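Local structure of putative molybdenum cofactor biosynthesis protein (Corynebacterium diphtheriae, 2G2C) at residues A[7-13]-A[70-76]. The protein probably binds molybdopterin and takes part in the biosynthesis of the molybdenum cofactor, although its exact function has not been established. Residues are numbered along the deposited sequence; the frame is centred on the assembly and turned at random. Where two conformers were deposited one is given.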
loop_
_atom_site.group_PDB
_atom_site.type_symbol
_atom_site.label_atom_id
_atom_site.label_comp_id
_atom_site.label_asym_id
_atom_site.label_seq_id
_atom_site.Cartn_x
_atom_site.Cartn_y
_atom_site.Cartn_z
ATOM N N LYS A 7 -6.722 10.723 3.967
ATOM C CA LYS A 7 -5.520 11.193 3.287
ATOM C C LYS A 7 -4.701 9.986 2.865
ATOM O O LYS A 7 -4.324 9.145 3.696
ATOM C CB LYS A 7 -4.700 12.147 4.163
ATOM C CG LYS A 7 -5.179 13.595 4.146
ATOM C CD LYS A 7 -6.469 13.760 4.911
ATOM C CE LYS A 7 -6.941 15.205 4.866
ATOM N NZ LYS A 7 -8.424 15.250 4.835
ATOM N N SER A 8 -4.434 9.912 1.566
ATOM C CA SER A 8 -3.873 8.702 0.967
ATOM C C SER A 8 -2.622 8.948 0.169
ATOM O O SER A 8 -2.451 10.021 -0.423
ATOM C CB SER A 8 -4.894 7.966 0.085
ATOM O OG SER A 8 -6.099 7.718 0.798
ATOM N N ALA A 9 -1.772 7.930 0.109
ATOM C CA ALA A 9 -0.559 7.993 -0.719
ATOM C C ALA A 9 -0.394 6.728 -1.503
ATOM O O ALA A 9 -0.641 5.603 -0.988
ATOM C CB ALA A 9 0.709 8.250 0.133
ATOM N N ILE A 10 0.059 6.898 -2.733
ATOM C CA ILE A 10 0.414 5.745 -3.572
ATOM C C ILE A 10 1.922 5.715 -3.801
ATOM O O ILE A 10 2.535 6.780 -4.092
ATOM C CB ILE A 10 -0.330 5.795 -4.934
ATOM C CG1 ILE A 10 -1.855 5.654 -4.691
ATOM C CG2 ILE A 10 0.302 4.792 -5.956
ATOM C CD1 ILE A 10 -2.722 5.973 -5.900
ATOM N N ILE A 11 2.503 4.522 -3.669
ATOM C CA ILE A 11 3.949 4.344 -3.918
ATOM C C ILE A 11 4.132 3.185 -4.877
ATOM O O ILE A 11 3.862 2.030 -4.524
ATOM C CB ILE A 11 4.714 4.050 -2.601
ATOM C CG1 ILE A 11 4.520 5.238 -1.643
ATOM C CG2 ILE A 11 6.172 3.755 -2.899
ATOM C CD1 ILE A 11 4.918 4.945 -0.160
ATOM N N VAL A 12 4.500 3.504 -6.117
ATOM C CA VAL A 12 4.715 2.444 -7.086
ATOM C C VAL A 12 6.212 2.096 -7.089
ATOM O O VAL A 12 7.054 2.959 -7.252
ATOM C CB VAL A 12 4.222 2.876 -8.493
ATOM C CG1 VAL A 12 4.661 1.883 -9.535
ATOM C CG2 VAL A 12 2.702 3.047 -8.478
ATOM N N VAL A 13 6.515 0.823 -6.879
ATOM C CA VAL A 13 7.883 0.386 -6.660
ATOM C C VAL A 13 8.306 -0.425 -7.900
ATOM O O VAL A 13 7.802 -1.546 -8.130
ATOM C CB VAL A 13 7.981 -0.484 -5.363
ATOM C CG1 VAL A 13 9.421 -0.936 -5.090
ATOM C CG2 VAL A 13 7.365 0.259 -4.131
ATOM N N ALA A 70 -0.411 11.182 5.529
ATOM C CA ALA A 70 -1.206 10.077 4.949
ATOM C C ALA A 70 -1.596 9.050 6.011
ATOM O O ALA A 70 -0.773 8.637 6.847
ATOM C CB ALA A 70 -0.424 9.403 3.851
ATOM N N ARG A 71 -2.876 8.692 5.973
ATOM C CA ARG A 71 -3.373 7.632 6.859
ATOM C C ARG A 71 -3.675 6.319 6.119
ATOM O O ARG A 71 -3.979 5.323 6.738
ATOM C CB ARG A 71 -4.557 8.095 7.710
ATOM C CG ARG A 71 -4.135 9.212 8.687
ATOM C CD ARG A 71 -5.221 9.425 9.713
ATOM N NE ARG A 71 -5.451 8.247 10.552
ATOM C CZ ARG A 71 -6.612 7.945 11.137
ATOM N NH1 ARG A 71 -7.677 8.775 11.027
ATOM N NH2 ARG A 71 -6.703 6.807 11.843
ATOM N N PHE A 72 -3.570 6.349 4.784
ATOM C CA PHE A 72 -3.725 5.137 3.986
ATOM C C PHE A 72 -2.624 5.200 2.958
ATOM O O PHE A 72 -2.540 6.177 2.209
ATOM C CB PHE A 72 -5.102 5.078 3.308
ATOM C CG PHE A 72 -5.247 3.910 2.380
ATOM C CD1 PHE A 72 -5.048 2.619 2.837
ATOM C CD2 PHE A 72 -5.542 4.082 1.030
ATOM C CE1 PHE A 72 -5.159 1.509 1.976
ATOM C CE2 PHE A 72 -5.642 2.960 0.166
ATOM C CZ PHE A 72 -5.470 1.698 0.642
ATOM N N ILE A 73 -1.738 4.208 2.974
ATOM C CA ILE A 73 -0.635 4.150 2.041
ATOM C C ILE A 73 -0.720 2.830 1.347
ATOM O O ILE A 73 -0.767 1.785 2.017
ATOM C CB ILE A 73 0.722 4.247 2.798
ATOM C CG1 ILE A 73 0.813 5.601 3.517
ATOM C CG2 ILE A 73 1.881 4.039 1.816
ATOM C CD1 ILE A 73 2.066 5.793 4.406
ATOM N N ILE A 74 -0.767 2.862 0.013
ATOM C CA ILE A 74 -0.788 1.600 -0.743
ATOM C C ILE A 74 0.446 1.582 -1.659
ATOM O O ILE A 74 0.707 2.555 -2.358
ATOM C CB ILE A 74 -2.116 1.388 -1.491
ATOM C CG1 ILE A 74 -2.111 -0.013 -2.171
ATOM C CG2 ILE A 74 -2.372 2.508 -2.468
ATOM C CD1 ILE A 74 -3.510 -0.622 -2.365
ATOM N N THR A 75 1.209 0.489 -1.594
ATOM C CA THR A 75 2.374 0.308 -2.459
ATOM C C THR A 75 1.992 -0.718 -3.536
ATOM O O THR A 75 1.115 -1.577 -3.327
ATOM C CB THR A 75 3.609 -0.212 -1.685
ATOM O OG1 THR A 75 3.362 -1.527 -1.146
ATOM C CG2 THR A 75 3.949 0.744 -0.515
ATOM N N ALA A 76 2.679 -0.647 -4.673
ATOM C CA ALA A 76 2.466 -1.637 -5.736
ATOM C C ALA A 76 3.823 -2.051 -6.202
ATOM O O ALA A 76 4.543 -1.208 -6.746
ATOM C CB ALA A 76 1.638 -1.000 -6.897
#
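Lys7 O accepts two backbone bonds at the start of strand 72-76. Arg71 N lies 2.7 Å from Lys7 O, tilted 29° from the carbonyl plane. Phe72 N also bonds to Lys7 O and lies in that plane. In one conformer the Lys7 side chain leads away to a salt bridge with Glu44. Ser8 OG sits at the edge of the Phe72 ring, near its plane, 3.7 Å from Phe72 CD2. With chi1 at -53° the Ser8 OG stays beside its own backbone N, hydrogen-bonded to Ile6 O.

Ala9 N bonds to Phe72 O, and Ala9 O accepts from Ile74 N at 2.9 Å. The Ala9 methyl meets Ala70 CB at 4.1 Å, on the face covered by helix 55-67. Ile10 and Ile74 lie side by side on the other face, pointing the same way. Ile10 CG1 is 3.9 Å from Ile74 CG2, and Leu27 and Leu30 of helix 26-34 pack on Ile10.

Ile11 repeats the ladder, its N bonding to Ile74 O and its O to Ala76 N. Its side chain slants across that of Ile73, with Ile11 CD1 3.7 Å from Ile73 CG2. Thr75 CG2 touches Ile11 CB, while Thr75 OG1 bonds to Asn138. Val12 pairs with Ala76, but their side chains barely meet, Val12 CG2 being 4.5 Å from Ala76 CB. A nearly straight bond, Val13 N to Ala76 O (2.8 Å, 174° at the hydrogen), closes the ladder.

Strands 5-13 and 72-76 are thus parallel neighbours inside the mixed sheet, buried between helices on both faces. This is the central alpha/beta core characteristic of the MoCF_biosynth family.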